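Local atomic coordinates of Mll3558 protein (Mesorhizobium loti, PDB entry 3RD6), a protein that is of unknown function but belongs to the AHA1 family of Hsp90 ATPase activator homologues, with a Bet v 1-like fold. Residues K30-V33 and R34-R37. Numbering follows the deposited sequence.
Sequences KATV and RRWR
Val33 turns CG1 away from its own backbone N (chi1 180°) and the chain of Arg37 bends at chi3 (35°), so the two side chains lie alongside each other, pointing the same way, and the methyl CG1 sits over one face of the guanidinium. Trp36 has CG wedged between its backbone N and carbonyl carbon (chi1 53°), which swings the indole back along the helix: Trp36 CD1 comes 3.2 Å from Thr32 O, while Thr32 CG2 packs 3.9 Å from Trp36 NE1. Arg35 folds back so that Thr32 CA lies over one face of its guanidinium, toward the rim. Backbone spacing is mixed along 34-37. Arg34 N bonds to Lys30 O at 2.9 Å, an alpha-helical i to i+4 step, but Arg35 N reaches Thr32 O, three residues back, also at 2.9 Å. Val33 O then receives weak bonds from Trp36 N and Arg37 N, both 3.3 Å. Helix 30-36 is the second of two short helices linking strands 5-16 and 47-50 in the Bet v 1-like (helix-grip) fold. In the first, 20-28, Ala26 O accepts a hydrogen bond from Trp36 NE1, and Phe27 meets the indole edge-to-face. Arg37 forms a salt bridge with Glu58 of strand 57-62, Val33 and Arg37 touch Phe50 of strand 47-50, and Trp36 packs on Leu145 of helix 131-148.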
loop_
_atom_site.group_PDB
_atom_site.type_symbol
_atom_site.label_atom_id
_atom_site.label_comp_id
_atom_site.label_asym_id
_atom_site.label_seq_id
_atom_site.Cartn_x
_atom_site.Cartn_y
_atom_site.Cartn_z
ATOM N N LYS A 30 -8.062 6.758 18.338
ATOM C CA LYS A 30 -7.814 8.085 17.785
ATOM C C LYS A 30 -7.128 9.055 18.746
ATOM O O LYS A 30 -6.088 9.627 18.418
ATOM C CB LYS A 30 -9.133 8.671 17.285
ATOM C CG LYS A 30 -9.005 9.966 16.527
ATOM C CD LYS A 30 -10.304 10.265 15.813
ATOM C CE LYS A 30 -10.320 11.676 15.271
ATOM N NZ LYS A 30 -9.148 11.954 14.406
ATOM N N ALA A 31 -7.699 9.228 19.936
ATOM C CA ALA A 31 -7.133 10.136 20.937
ATOM C C ALA A 31 -5.670 9.808 21.267
ATOM O O ALA A 31 -4.785 10.664 21.145
ATOM C CB ALA A 31 -7.972 10.096 22.203
ATOM N N THR A 32 -5.419 8.571 21.694
ATOM C CA THR A 32 -4.065 8.171 22.022
ATOM C C THR A 32 -3.155 8.458 20.830
ATOM O O THR A 32 -2.109 9.100 20.968
ATOM C CB THR A 32 -3.977 6.674 22.365
ATOM O OG1 THR A 32 -4.701 6.421 23.564
ATOM C CG2 THR A 32 -2.525 6.258 22.569
ATOM N N VAL A 33 -3.562 7.985 19.656
ATOM C CA VAL A 33 -2.770 8.182 18.452
ATOM C C VAL A 33 -2.351 9.635 18.294
ATOM O O VAL A 33 -1.178 9.922 18.056
ATOM C CB VAL A 33 -3.547 7.723 17.181
ATOM C CG1 VAL A 33 -2.718 7.940 15.940
ATOM C CG2 VAL A 33 -3.908 6.271 17.295
ATOM N N ARG A 34 -3.304 10.548 18.454
ATOM C CA ARG A 34 -3.032 11.980 18.290
ATOM C C ARG A 34 -2.036 12.574 19.265
ATOM O O ARG A 34 -1.796 13.772 19.230
ATOM C CB ARG A 34 -4.325 12.801 18.368
ATOM C CG ARG A 34 -5.300 12.565 17.219
ATOM C CD ARG A 34 -6.257 13.753 17.056
ATOM N NE ARG A 34 -5.526 15.006 16.902
ATOM C CZ ARG A 34 -5.989 16.077 16.267
ATOM N NH1 ARG A 34 -7.197 16.063 15.712
ATOM N NH2 ARG A 34 -5.232 17.162 16.177
ATOM N N ARG A 35 -1.455 11.758 20.136
ATOM C CA ARG A 35 -0.505 12.288 21.100
ATOM C C ARG A 35 0.944 11.880 20.857
ATOM O O ARG A 35 1.860 12.615 21.224
ATOM C CB ARG A 35 -0.949 11.934 22.522
ATOM C CG ARG A 35 -2.348 12.468 22.854
ATOM C CD ARG A 35 -2.659 12.408 24.347
ATOM N NE ARG A 35 -2.688 11.038 24.859
ATOM C CZ ARG A 35 -3.785 10.295 24.980
ATOM N NH1 ARG A 35 -4.967 10.780 24.630
ATOM N NH2 ARG A 35 -3.704 9.060 25.455
ATOM N N TRP A 36 1.175 10.726 20.236
ATOM C CA TRP A 36 2.553 10.323 19.956
ATOM C C TRP A 36 2.992 10.524 18.500
ATOM O O TRP A 36 4.173 10.723 18.244
ATOM C CB TRP A 36 2.826 8.868 20.389
ATOM C CG TRP A 36 1.885 7.812 19.875
ATOM C CD1 TRP A 36 0.624 7.547 20.329
ATOM C CD2 TRP A 36 2.164 6.822 18.874
ATOM N NE1 TRP A 36 0.103 6.449 19.678
ATOM C CE2 TRP A 36 1.024 5.990 18.775
ATOM C CE3 TRP A 36 3.262 6.561 18.044
ATOM C CZ2 TRP A 36 0.959 4.908 17.890
ATOM C CZ3 TRP A 36 3.197 5.483 17.160
ATOM C CH2 TRP A 36 2.051 4.676 17.088
ATOM N N ARG A 37 2.049 10.500 17.560
ATOM C CA ARG A 37 2.370 10.699 16.148
ATOM C C ARG A 37 2.011 12.110 15.664
ATOM O O ARG A 37 2.755 12.720 14.890
ATOM C CB ARG A 37 1.617 9.698 15.286
ATOM C CG ARG A 37 1.930 8.249 15.548
ATOM C CD ARG A 37 0.848 7.415 14.904
ATOM N NE ARG A 37 0.416 8.057 13.665
ATOM C CZ ARG A 37 -0.644 7.683 12.966
ATOM N NH1 ARG A 37 -1.388 6.667 13.386
ATOM N NH2 ARG A 37 -0.948 8.322 11.849
#